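Local coordinates for protein superoxide dismutase [Mn/Fe] (Aeropyrum pernix, PDB 3AK2) that catalyses the dismutation of superoxide to oxygen and hydrogen peroxide, probably with either manganese or iron in its active site, and holds manganese here, at residues P84-P89 / W187-W192; A134-T139 / A156-I161; K123-V128 / Q146-N151; V2-Y7 / G42-L47. All blocks are in the same frame, centred on the assembly; numbering follows the deposited sequence.

Contact 1 (P84-P89 / W187-W192); sequences PNMAPP and WNVVNW
A single beta bridge pairs Met86 with Val190 and joins two loops of the iron/manganese superoxide dismutase fold. Segment 84-89 follows helix 62-82 of the alpha-hairpin domain. Segment 187-192 connects helices 179-186 and 192-205 in the C-terminal domain. The contact is therefore a buried seam between the two domains, with two backbone hydrogen bonds and one from a side chain.

Asn191 N donates to Asn85 O at 2.7 Å. The bond is nearly straight (174°), although the donor stands above the carbonyl plane. Ala87 N donates to Val189 O at 2.8 Å, in the carbonyl plane. The same Val189 O also takes a CA-H...O contact from Met86 CA at 3.0 Å.

The side chain of Asn191 adds the third hydrogen bond. Its CG lies opposite the backbone N (chi1 -175°), which turns the amide to segment 84-89. ND2 reaches Pro84 O at 3.0 Å, almost in line with the C=O bond. OD1 caps the start of helix 192-205 through a weak bond to Asp194 N. One amide thus serves both the loop and the helix end. Asn85 turns its own amide away, to Asp194 and Val163.

The side chain of Met86, about 9 Å from the bound manganese, lies beside that of Val189. Its SD meets Val189 CG2 at 3.9 Å, while Val189 CG1 lies 4.1 Å from Pro89 CD.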
loop_
_atom_site.group_PDB
_atom_site.type_symbol
_atom_site.label_atom_id
_atom_site.label_comp_id
_atom_site.label_asym_id
_atom_site.label_seq_id
_atom_site.Cartn_x
_atom_site.Cartn_y
_atom_site.Cartn_z
ATOM N N PRO A 84 2.193 23.321 14.614
ATOM C CA PRO A 84 2.510 24.728 14.327
ATOM C C PRO A 84 1.941 25.252 13.005
ATOM O O PRO A 84 1.902 26.472 12.799
ATOM C CB PRO A 84 4.039 24.751 14.309
ATOM C CG PRO A 84 4.440 23.357 13.954
ATOM C CD PRO A 84 3.398 22.472 14.575
ATOM N N ASN A 85 1.503 24.354 12.122
ATOM C CA ASN A 85 0.745 24.739 10.926
ATOM C C ASN A 85 -0.598 25.375 11.284
ATOM O O ASN A 85 -1.272 25.924 10.411
ATOM C CB ASN A 85 0.442 23.519 10.048
ATOM C CG ASN A 85 1.528 23.202 9.019
ATOM O OD1 ASN A 85 1.420 22.188 8.331
ATOM N ND2 ASN A 85 2.545 24.053 8.888
ATOM N N MET A 86 -0.999 25.270 12.550
ATOM C CA MET A 86 -2.249 25.862 13.020
ATOM C C MET A 86 -1.969 26.892 14.105
ATOM O O MET A 86 -0.888 26.911 14.690
ATOM C CB MET A 86 -3.207 24.787 13.543
ATOM C CG MET A 86 -3.608 23.771 12.485
ATOM S SD MET A 86 -4.779 22.517 13.037
ATOM C CE MET A 86 -3.788 21.591 14.218
ATOM N N ALA A 87 -2.949 27.756 14.349
ATOM C CA ALA A 87 -2.854 28.775 15.388
ATOM C C ALA A 87 -4.262 29.180 15.789
ATOM O O ALA A 87 -5.193 29.022 14.995
ATOM C CB ALA A 87 -2.069 29.988 14.880
ATOM N N PRO A 88 -4.431 29.703 17.023
ATOM C CA PRO A 88 -5.752 30.161 17.446
ATOM C C PRO A 88 -6.329 31.152 16.436
ATOM O O PRO A 88 -5.577 31.964 15.885
ATOM C CB PRO A 88 -5.468 30.861 18.781
ATOM C CG PRO A 88 -4.243 30.203 19.293
ATOM C CD PRO A 88 -3.419 29.894 18.077
ATOM N N PRO A 89 -7.650 31.079 16.178
ATOM C CA PRO A 89 -8.283 31.969 15.195
ATOM C C PRO A 89 -7.887 33.429 15.425
ATOM O O PRO A 89 -7.906 33.903 16.562
ATOM C CB PRO A 89 -9.779 31.772 15.447
ATOM C CG PRO A 89 -9.897 30.434 16.089
ATOM C CD PRO A 89 -8.617 30.163 16.814
ATOM N N TRP A 187 -9.450 25.641 7.600
ATOM C CA TRP A 187 -8.856 26.847 7.021
ATOM C C TRP A 187 -8.830 28.027 7.991
ATOM O O TRP A 187 -7.946 28.876 7.914
ATOM C CB TRP A 187 -9.577 27.244 5.733
ATOM C CG TRP A 187 -9.359 26.259 4.639
ATOM C CD1 TRP A 187 -10.228 25.295 4.218
ATOM C CD2 TRP A 187 -8.180 26.113 3.843
ATOM N NE1 TRP A 187 -9.666 24.561 3.200
ATOM C CE2 TRP A 187 -8.410 25.046 2.947
ATOM C CE3 TRP A 187 -6.950 26.786 3.794
ATOM C CZ2 TRP A 187 -7.454 24.631 2.014
ATOM C CZ3 TRP A 187 -6.001 26.374 2.864
ATOM C CH2 TRP A 187 -6.263 25.308 1.984
ATOM N N ASN A 188 -9.787 28.056 8.915
ATOM C CA ASN A 188 -9.891 29.147 9.883
ATOM C C ASN A 188 -8.816 29.147 10.965
ATOM O O ASN A 188 -8.696 30.114 11.724
ATOM C CB ASN A 188 -11.281 29.155 10.511
ATOM C CG ASN A 188 -12.364 29.415 9.496
ATOM O OD1 ASN A 188 -12.425 30.491 8.901
ATOM N ND2 ASN A 188 -13.224 28.427 9.282
ATOM N N VAL A 189 -8.031 28.071 11.032
ATOM C CA VAL A 189 -6.931 27.987 11.998
ATOM C C VAL A 189 -5.543 27.802 11.361
ATOM O O VAL A 189 -4.559 27.601 12.069
ATOM C CB VAL A 189 -7.174 26.896 13.092
ATOM C CG1 VAL A 189 -8.423 27.213 13.917
ATOM C CG2 VAL A 189 -7.260 25.495 12.479
ATOM N N VAL A 190 -5.458 27.890 10.035
ATOM C CA VAL A 190 -4.164 27.758 9.356
ATOM C C VAL A 190 -3.231 28.905 9.742
ATOM O O VAL A 190 -3.602 30.078 9.653
ATOM C CB VAL A 190 -4.304 27.684 7.817
ATOM C CG1 VAL A 190 -2.934 27.748 7.142
ATOM C CG2 VAL A 190 -5.033 26.418 7.416
ATOM N N ASN A 191 -2.031 28.548 10.183
ATOM C CA ASN A 191 -1.015 29.510 10.577
ATOM C C ASN A 191 -0.122 29.854 9.388
ATOM O O ASN A 191 0.930 29.242 9.183
ATOM C CB ASN A 191 -0.193 28.930 11.731
ATOM C CG ASN A 191 0.817 29.908 12.293
ATOM O OD1 ASN A 191 0.895 31.067 11.875
ATOM N ND2 ASN A 191 1.600 29.444 13.258
ATOM N N TRP A 192 -0.545 30.839 8.599
ATOM C CA TRP A 192 0.193 31.193 7.388
ATOM C C TRP A 192 1.596 31.723 7.673
ATOM O O TRP A 192 2.488 31.591 6.837
ATOM C CB TRP A 192 -0.611 32.150 6.504
ATOM C CG TRP A 192 -1.780 31.474 5.870
ATOM C CD1 TRP A 192 -3.096 31.684 6.148
ATOM C CD2 TRP A 192 -1.738 30.439 4.876
ATOM N NE1 TRP A 192 -3.880 30.858 5.381
ATOM C CE2 TRP A 192 -3.073 30.083 4.591
ATOM C CE3 TRP A 192 -0.703 29.787 4.191
ATOM C CZ2 TRP A 192 -3.404 29.104 3.646
ATOM C CZ3 TRP A 192 -1.032 28.809 3.256
ATOM C CH2 TRP A 192 -2.371 28.479 2.993
#

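Contact 2 (A134-T139 / A156-I161)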
loop_
_atom_site.group_PDB
_atom_site.type_symbol
_atom_site.label_atom_id
_atom_site.label_comp_id
_atom_site.label_asym_id
_atom_site.label_seq_id
_atom_site.Cartn_x
_atom_site.Cartn_y
_atom_site.Cartn_z
ATOM N N ALA A 134 3.598 20.827 -0.546
ATOM C CA ALA A 134 5.026 20.597 -0.435
ATOM C C ALA A 134 5.820 21.504 -1.357
ATOM O O ALA A 134 5.306 21.982 -2.371
ATOM C CB ALA A 134 5.355 19.131 -0.725
ATOM N N PHE A 135 7.071 21.732 -0.977
ATOM C CA PHE A 135 8.048 22.402 -1.817
ATOM C C PHE A 135 8.887 21.354 -2.540
ATOM O O PHE A 135 9.482 20.479 -1.911
ATOM C CB PHE A 135 8.944 23.305 -0.966
ATOM C CG PHE A 135 9.925 24.122 -1.760
ATOM C CD1 PHE A 135 9.539 25.332 -2.322
ATOM C CD2 PHE A 135 11.240 23.694 -1.927
ATOM C CE1 PHE A 135 10.446 26.105 -3.043
ATOM C CE2 PHE A 135 12.150 24.461 -2.648
ATOM C CZ PHE A 135 11.748 25.668 -3.201
ATOM N N ASP A 136 8.923 21.447 -3.864
ATOM C CA ASP A 136 9.682 20.525 -4.701
ATOM C C ASP A 136 11.106 21.041 -4.921
ATOM O O ASP A 136 11.289 22.053 -5.593
ATOM C CB ASP A 136 8.953 20.342 -6.038
ATOM C CG ASP A 136 9.732 19.505 -7.036
ATOM O OD1 ASP A 136 9.327 19.500 -8.217
ATOM O OD2 ASP A 136 10.730 18.861 -6.655
ATOM N N PRO A 137 12.124 20.341 -4.380
ATOM C CA PRO A 137 13.506 20.809 -4.545
ATOM C C PRO A 137 13.993 20.788 -5.996
ATOM O O PRO A 137 14.920 21.521 -6.330
ATOM C CB PRO A 137 14.318 19.818 -3.704
ATOM C CG PRO A 137 13.473 18.584 -3.649
ATOM C CD PRO A 137 12.062 19.092 -3.598
ATOM N N LEU A 138 13.380 19.963 -6.844
ATOM C CA LEU A 138 13.821 19.835 -8.236
ATOM C C LEU A 138 13.423 21.025 -9.108
ATOM O O LEU A 138 14.113 21.342 -10.081
ATOM C CB LEU A 138 13.304 18.532 -8.860
ATOM C CG LEU A 138 13.691 17.204 -8.197
ATOM C CD1 LEU A 138 13.148 16.059 -9.027
ATOM C CD2 LEU A 138 15.197 17.048 -8.015
ATOM N N THR A 139 12.312 21.668 -8.760
ATOM C CA THR A 139 11.773 22.785 -9.538
ATOM C C THR A 139 11.644 24.074 -8.731
ATOM O O THR A 139 11.334 25.127 -9.292
ATOM C CB THR A 139 10.375 22.457 -10.110
ATOM O OG1 THR A 139 9.477 22.150 -9.034
ATOM C CG2 THR A 139 10.432 21.287 -11.088
ATOM N N ALA A 156 10.286 10.918 -1.740
ATOM C CA ALA A 156 11.512 11.615 -1.407
ATOM C C ALA A 156 11.459 13.029 -1.980
ATOM O O ALA A 156 10.672 13.320 -2.889
ATOM C CB ALA A 156 12.701 10.866 -1.971
ATOM N N GLY A 157 12.289 13.902 -1.421
ATOM C CA GLY A 157 12.489 15.250 -1.954
ATOM C C GLY A 157 11.492 16.286 -1.486
ATOM O O GLY A 157 11.854 17.251 -0.815
ATOM N N LEU A 158 10.227 16.083 -1.843
ATOM C CA LEU A 158 9.158 17.010 -1.478
ATOM C C LEU A 158 9.171 17.336 0.006
ATOM O O LEU A 158 9.187 16.439 0.848
ATOM C CB LEU A 158 7.798 16.436 -1.868
ATOM C CG LEU A 158 7.577 16.100 -3.342
ATOM C CD1 LEU A 158 6.170 15.564 -3.537
ATOM C CD2 LEU A 158 7.821 17.298 -4.245
ATOM N N VAL A 159 9.173 18.630 0.313
ATOM C CA VAL A 159 9.226 19.109 1.688
ATOM C C VAL A 159 7.845 19.619 2.086
ATOM O O VAL A 159 7.427 20.666 1.590
ATOM C CB VAL A 159 10.234 20.273 1.826
ATOM C CG1 VAL A 159 10.264 20.794 3.264
ATOM C CG2 VAL A 159 11.625 19.845 1.367
ATOM N N PRO A 160 7.123 18.897 2.968
ATOM C CA PRO A 160 5.825 19.411 3.413
ATOM C C PRO A 160 5.963 20.742 4.145
ATOM O O PRO A 160 6.765 20.858 5.076
ATOM C CB PRO A 160 5.314 18.319 4.368
ATOM C CG PRO A 160 6.066 17.093 3.988
ATOM C CD PRO A 160 7.428 17.593 3.584
ATOM N N ILE A 161 5.209 21.744 3.697
ATOM C CA ILE A 161 5.177 23.040 4.384
ATOM C C ILE A 161 3.824 23.333 5.035
ATOM O O ILE A 161 3.735 24.154 5.955
ATOM C CB ILE A 161 5.639 24.220 3.478
ATOM C CG1 ILE A 161 4.688 24.438 2.291
ATOM C CG2 ILE A 161 7.083 24.000 3.021
ATOM C CD1 ILE A 161 4.922 25.750 1.534
#
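Phe135 and Val159 form an antiparallel hydrogen-bonded pair in the three-stranded sheet of the C-terminal domain. Strand 129-136 is the middle strand, and 159-165 runs along one side of it. Phe135 N donates to Val159 O at 2.8 Å, and Val159 N returns a bond to Phe135 O at 2.9 Å. Ala134 and Pro160 make the next, non-hydrogen-bonded pair. Phe135 and Val159 share one face of the sheet, where the Phe135 ring packs on helix 192-205. Ala134 and Pro160 lie on the other face.

Asp136 can be followed from its root. CB touches Leu158 CD2 at 3.7 Å, and CG lies 4.0 Å from the same methyl. CG is placed opposite the backbone N (chi1 174°), and the carboxylate sits over the turn that follows the strand. OD2 accepts from Leu138 N at 2.9 Å, which closes an Asx turn. OD1 accepts from Thr139 OG1 at 2.8 Å. Both donors come from well above the carboxylate plane. The second subunit adds Tyr7 OH at OD1 and Tyr73 OH at OD2, so each oxygen is gripped twice. With an alanine here, Leu138 N and Thr139 OG1 would probably lose their acceptors, as would both tyrosine hydroxyls of the second subunit.

Beyond the strand, Pro137 lies against the loop at Gly157. Its CD meets Gly157 O at 3.3 Å, and its CG lies 3.5 Å from the same oxygen.

Contact 3 (K123-V128 / Q146-N151); sequences KTVEGV and QVEKHN. With EDO (1,2-ethanediol), chain F.
Glu126 and Glu148 belong to a charged cluster at the subunit interface, where a loop lies against strand 141-148. One water joins the two segments. It accepts from Glu126 N at 2.8 Å and donates to Gln146 OE1 and to Glu148 OE1, each at 2.8 Å. Its three bonds tie the loop backbone to the side chains of Gln146 and Glu148.

Gln146 has its CG beside the backbone N (chi1 -63°) and its chain extended from there. This sends the amide across to the loop. NE2 bonds to Ala121 O near the end of helix 111-123. On its way the side chain slides past Val125, with CG 3.9 Å from Val125 CG2. Further on, Lys149 N donates to Val128 O at 2.9 Å, from above the carbonyl plane.

Glu126 OE2 and Glu148 OE1 are 4.6 Å apart. Their like charges are probably balanced by Arg67 of the second subunit and by Lys149 of the third, each of which forms salt bridges to both residues. A 1,2-ethanediol, probably from the crystallisation liquor, donates through O2 to Glu148 OE2 at 2.8 Å. Its O1 lies near Lys149 CD.

The arrangement is that of a loop bridged by water to a strand at the edge of this chain's antiparallel sheet, in the iron/manganese superoxide dismutase C-terminal domain, here built into the tetramer interface.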
loop_
_atom_site.group_PDB
_atom_site.type_symbol
_atom_site.label_atom_id
_atom_site.label_comp_id
_atom_site.label_asym_id
_atom_site.label_seq_id
_atom_site.Cartn_x
_atom_site.Cartn_y
_atom_site.Cartn_z
ATOM N N LYS A 123 -10.158 16.124 1.248
ATOM C CA LYS A 123 -11.450 15.465 1.396
ATOM C C LYS A 123 -11.464 14.062 0.806
ATOM O O LYS A 123 -12.132 13.167 1.335
ATOM C CB LYS A 123 -12.564 16.308 0.772
ATOM C CG LYS A 123 -12.931 17.526 1.601
ATOM C CD LYS A 123 -13.961 18.388 0.895
ATOM C CE LYS A 123 -14.003 19.789 1.486
ATOM N NZ LYS A 123 -14.952 20.672 0.747
ATOM N N THR A 124 -10.718 13.873 -0.279
ATOM C CA THR A 124 -10.789 12.624 -1.036
ATOM C C THR A 124 -9.655 11.635 -0.742
ATOM O O THR A 124 -9.451 10.685 -1.497
ATOM C CB THR A 124 -10.882 12.886 -2.552
ATOM O OG1 THR A 124 -9.700 13.560 -3.004
ATOM C CG2 THR A 124 -12.141 13.711 -2.898
ATOM N N VAL A 125 -8.927 11.845 0.351
ATOM C CA VAL A 125 -7.974 10.833 0.803
ATOM C C VAL A 125 -8.765 9.553 1.058
ATOM O O VAL A 125 -9.797 9.570 1.733
ATOM C CB VAL A 125 -7.212 11.271 2.069
ATOM C CG1 VAL A 125 -6.414 10.112 2.640
ATOM C CG2 VAL A 125 -6.284 12.436 1.750
ATOM N N GLU A 126 -8.296 8.451 0.487
ATOM C CA GLU A 126 -8.982 7.182 0.637
ATOM C C GLU A 126 -8.473 6.474 1.886
ATOM O O GLU A 126 -7.290 6.155 1.988
ATOM C CB GLU A 126 -8.756 6.328 -0.596
ATOM C CG GLU A 126 -9.625 5.103 -0.636
ATOM C CD GLU A 126 -9.445 4.349 -1.918
ATOM O OE1 GLU A 126 -10.349 4.430 -2.778
ATOM O OE2 GLU A 126 -8.388 3.695 -2.068
ATOM N N GLY A 127 -9.369 6.219 2.833
ATOM C CA GLY A 127 -8.955 5.785 4.164
ATOM C C GLY A 127 -8.407 6.969 4.938
ATOM O O GLY A 127 -8.838 8.105 4.745
ATOM N N VAL A 128 -7.454 6.711 5.818
ATOM C CA VAL A 128 -6.880 7.782 6.614
ATOM C C VAL A 128 -5.607 8.305 5.952
ATOM O O VAL A 128 -4.953 7.589 5.189
ATOM C CB VAL A 128 -6.624 7.337 8.060
ATOM C CG1 VAL A 128 -7.948 7.011 8.749
ATOM C CG2 VAL A 128 -5.680 6.142 8.114
ATOM N N GLN A 146 -1.534 13.798 -1.833
ATOM C CA GLN A 146 -2.091 13.083 -0.691
ATOM C C GLN A 146 -1.073 12.110 -0.131
ATOM O O GLN A 146 -0.215 11.584 -0.864
ATOM C CB GLN A 146 -3.301 12.258 -1.100
ATOM C CG GLN A 146 -4.480 13.046 -1.609
ATOM C CD GLN A 146 -5.582 12.146 -2.121
ATOM O OE1 GLN A 146 -5.336 11.009 -2.525
ATOM N NE2 GLN A 146 -6.809 12.654 -2.114
ATOM N N VAL A 147 -1.199 11.845 1.161
ATOM C CA VAL A 147 -0.476 10.754 1.797
ATOM C C VAL A 147 -1.509 9.862 2.484
ATOM O O VAL A 147 -2.401 10.366 3.171
ATOM C CB VAL A 147 0.570 11.285 2.810
ATOM C CG1 VAL A 147 1.197 10.149 3.609
ATOM C CG2 VAL A 147 1.647 12.104 2.096
ATOM N N GLU A 148 -1.410 8.551 2.272
ATOM C CA GLU A 148 -2.256 7.581 2.974
ATOM C C GLU A 148 -1.492 7.041 4.181
ATOM O O GLU A 148 -0.259 6.976 4.157
ATOM C CB GLU A 148 -2.699 6.460 2.029
ATOM C CG GLU A 148 -3.728 6.937 1.004
ATOM C CD GLU A 148 -4.196 5.859 0.039
ATOM O OE1 GLU A 148 -4.690 6.236 -1.044
ATOM O OE2 GLU A 148 -4.073 4.649 0.350
ATOM N N LYS A 149 -2.212 6.658 5.236
ATOM C CA LYS A 149 -1.587 6.427 6.542
ATOM C C LYS A 149 -0.669 7.617 6.830
ATOM O O LYS A 149 -1.122 8.755 6.745
ATOM C CB LYS A 149 -0.848 5.079 6.605
ATOM C CG LYS A 149 -1.774 3.860 6.501
ATOM C CD LYS A 149 -1.146 2.572 7.048
ATOM C CE LYS A 149 0.015 2.070 6.218
ATOM N NZ LYS A 149 0.417 0.739 6.751
ATOM N N HIS A 150 0.600 7.364 7.145
ATOM C CA HIS A 150 1.595 8.433 7.257
ATOM C C HIS A 150 2.683 8.317 6.216
ATOM O O HIS A 150 3.490 9.235 6.053
ATOM C CB HIS A 150 2.255 8.395 8.626
ATOM C CG HIS A 150 1.295 8.559 9.746
ATOM N ND1 HIS A 150 1.246 7.709 10.830
ATOM C CD2 HIS A 150 0.328 9.482 9.941
ATOM C CE1 HIS A 150 0.285 8.108 11.647
ATOM N NE2 HIS A 150 -0.285 9.180 11.129
ATOM N N ASN A 151 2.701 7.189 5.511
ATOM C CA ASN A 151 3.906 6.726 4.826
ATOM C C ASN A 151 3.570 5.963 3.557
ATOM O O ASN A 151 4.285 5.044 3.179
ATOM C CB ASN A 151 4.724 5.830 5.767
ATOM C CG ASN A 151 3.974 4.569 6.173
ATOM O OD1 ASN A 151 2.738 4.543 6.221
ATOM N ND2 ASN A 151 4.720 3.521 6.480
HETATM C C1 EDO F . -3.184 1.153 3.484
HETATM O O1 EDO F . -3.061 1.110 4.909
HETATM C C2 EDO F . -2.785 2.536 2.989
HETATM O O2 EDO F . -3.966 3.331 2.840
HETATM O O HOH W 1 -5.981 8.673 -1.145
#

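Contact 4 (V2-Y7 / G42-L47); sequences VSFKRY and GANAAL
Asn44 holds Tyr7 by both backbone polar atoms, the amide lying nearly parallel to the Tyr7 ring (planes 8° apart). Tyr7 N donates to Asn44 OD1 at 2.9 Å, in the carbonyl plane and on a lone pair. Asn44 ND2 donates to Tyr7 O at 3.0 Å, almost straight (173°). The N-terminal segment is thereby laid along helix 25-54 of the alpha-hairpin domain.

Phe4 lies with one face on Leu47, whose CB sits 3.5 Å from the ring centroid, close to the ring normal, as a CH-pi contact. Arg6 NH1 lies over the opposite face, displaced to the rim. That nitrogen is held by Ser3 OG and Phe4 O. Phe4 CG sits between the backbone N and the carbonyl carbon (chi1 72°), which brings the ring onto the helix. Replacing Phe4 with an alanine would probably uncover Leu47 and deprive the Arg6 guanidinium of the surface it lies on.

Leu47 CD1 also meets Tyr7 CE1 at 3.5 Å. Tyr7 OH reaches on to the second subunit, at Asp136. The paired amide bonds give the grip its direction and the apolar ring packing gives it bulk, so the N-terminal segment is held to helix 25-54 without strand or helix pairing.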
loop_
_atom_site.group_PDB
_atom_site.type_symbol
_atom_site.label_atom_id
_atom_site.label_comp_id
_atom_site.label_asym_id
_atom_site.label_seq_id
_atom_site.Cartn_x
_atom_site.Cartn_y
_atom_site.Cartn_z
ATOM N N VAL A 2 27.231 4.732 19.026
ATOM C CA VAL A 2 26.523 5.604 19.964
ATOM C C VAL A 2 25.028 5.307 19.870
ATOM O O VAL A 2 24.487 5.173 18.771
ATOM C CB VAL A 2 26.773 7.107 19.656
ATOM C CG1 VAL A 2 26.103 7.998 20.702
ATOM C CG2 VAL A 2 28.266 7.410 19.586
ATOM N N SER A 3 24.369 5.193 21.022
ATOM C CA SER A 3 22.929 4.943 21.063
ATOM C C SER A 3 22.169 6.069 20.372
ATOM O O SER A 3 22.501 7.247 20.537
ATOM C CB SER A 3 22.442 4.787 22.504
ATOM O OG SER A 3 21.145 4.214 22.527
ATOM N N PHE A 4 21.153 5.695 19.597
ATOM C CA PHE A 4 20.368 6.650 18.817
ATOM C C PHE A 4 19.769 7.758 19.670
ATOM O O PHE A 4 19.417 7.542 20.836
ATOM C CB PHE A 4 19.270 5.935 18.012
ATOM C CG PHE A 4 18.124 5.411 18.845
ATOM C CD1 PHE A 4 18.213 4.176 19.488
ATOM C CD2 PHE A 4 16.942 6.140 18.959
ATOM C CE1 PHE A 4 17.150 3.685 20.244
ATOM C CE2 PHE A 4 15.872 5.659 19.712
ATOM C CZ PHE A 4 15.976 4.428 20.355
ATOM N N LYS A 5 19.670 8.948 19.081
ATOM C CA LYS A 5 18.952 10.044 19.709
ATOM C C LYS A 5 17.463 9.743 19.611
ATOM O O LYS A 5 16.935 9.508 18.520
ATOM C CB LYS A 5 19.288 11.388 19.053
ATOM C CG LYS A 5 18.571 12.577 19.687
ATOM C CD LYS A 5 19.085 13.905 19.151
ATOM C CE LYS A 5 18.264 15.077 19.679
ATOM N NZ LYS A 5 18.423 15.287 21.148
ATOM N N ARG A 6 16.808 9.735 20.765
ATOM C CA ARG A 6 15.389 9.418 20.855
ATOM C C ARG A 6 14.543 10.552 20.318
ATOM O O ARG A 6 14.871 11.730 20.499
ATOM C CB ARG A 6 14.990 9.155 22.309
ATOM C CG ARG A 6 15.059 7.703 22.744
ATOM C CD ARG A 6 16.486 7.199 22.815
ATOM N NE ARG A 6 16.552 5.839 23.339
ATOM C CZ ARG A 6 17.642 5.080 23.320
ATOM N NH1 ARG A 6 18.769 5.539 22.788
ATOM N NH2 ARG A 6 17.601 3.852 23.820
ATOM N N TYR A 7 13.448 10.187 19.658
ATOM C CA TYR A 7 12.408 11.146 19.312
ATOM C C TYR A 7 11.655 11.521 20.577
ATOM O O TYR A 7 11.574 10.733 21.521
ATOM C CB TYR A 7 11.470 10.563 18.246
ATOM C CG TYR A 7 12.240 10.165 17.016
ATOM C CD1 TYR A 7 12.474 8.826 16.719
ATOM C CD2 TYR A 7 12.791 11.133 16.178
ATOM C CE1 TYR A 7 13.212 8.462 15.601
ATOM C CE2 TYR A 7 13.537 10.777 15.069
ATOM C CZ TYR A 7 13.746 9.443 14.787
ATOM O OH TYR A 7 14.484 9.077 13.687
ATOM N N GLY A 42 6.549 4.451 19.115
ATOM C CA GLY A 42 6.727 3.437 18.083
ATOM C C GLY A 42 8.010 3.610 17.295
ATOM O O GLY A 42 8.664 2.627 16.939
ATOM N N ALA A 43 8.370 4.859 17.007
ATOM C CA ALA A 43 9.601 5.139 16.277
ATOM C C ALA A 43 10.811 4.766 17.126
ATOM O O ALA A 43 11.745 4.117 16.641
ATOM C CB ALA A 43 9.652 6.602 15.854
ATOM N N ASN A 44 10.778 5.147 18.399
ATOM C CA ASN A 44 11.842 4.765 19.326
ATOM C C ASN A 44 11.974 3.255 19.513
ATOM O O ASN A 44 13.089 2.735 19.561
ATOM C CB ASN A 44 11.672 5.475 20.672
ATOM C CG ASN A 44 11.940 6.965 20.579
ATOM O OD1 ASN A 44 12.691 7.414 19.715
ATOM N ND2 ASN A 44 11.344 7.737 21.481
ATOM N N ALA A 45 10.841 2.558 19.604
ATOM C CA ALA A 45 10.839 1.106 19.786
ATOM C C ALA A 45 11.486 0.406 18.593
ATOM O O ALA A 45 12.225 -0.566 18.761
ATOM C CB ALA A 45 9.421 0.590 20.014
ATOM N N ALA A 46 11.216 0.898 17.387
ATOM C CA ALA A 46 11.835 0.327 16.194
ATOM C C ALA A 46 13.347 0.526 16.202
ATOM O O ALA A 46 14.104 -0.393 15.889
ATOM C CB ALA A 46 11.229 0.913 14.941
ATOM N N LEU A 47 13.792 1.722 16.575
ATOM C CA LEU A 47 15.225 1.993 16.628
ATOM C C LEU A 47 15.927 1.188 17.718
ATOM O O LEU A 47 17.086 0.807 17.562
ATOM C CB LEU A 47 15.505 3.494 16.766
ATOM C CG LEU A 47 15.193 4.337 15.518
ATOM C CD1 LEU A 47 15.500 5.795 15.781
ATOM C CD2 LEU A 47 15.947 3.851 14.283
#

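Contacts 1, 2 and 3 are buried, contact 3 among subunits. Contact 4 is only partly buried and lies far from the chain centre. Contacts 2 and 3 share one sheet: one pairs its middle strand with 159-165, the other covers the end of 141-148. Contact 1 touches contact 2 through Asn85 ND2 and Ile161 O, 3.2 Å apart, a probable hydrogen bond. Contact 4 lies across the chain centre from contact 1 and joins the irregular N-terminal segment to helix 25-54. Backbone bonds dominate contacts 1 and 2. Water and charge mark contact 3, and an amide with aromatic rings marks contact 4. Contacts 2, 3 and 4 all touch the second subunit.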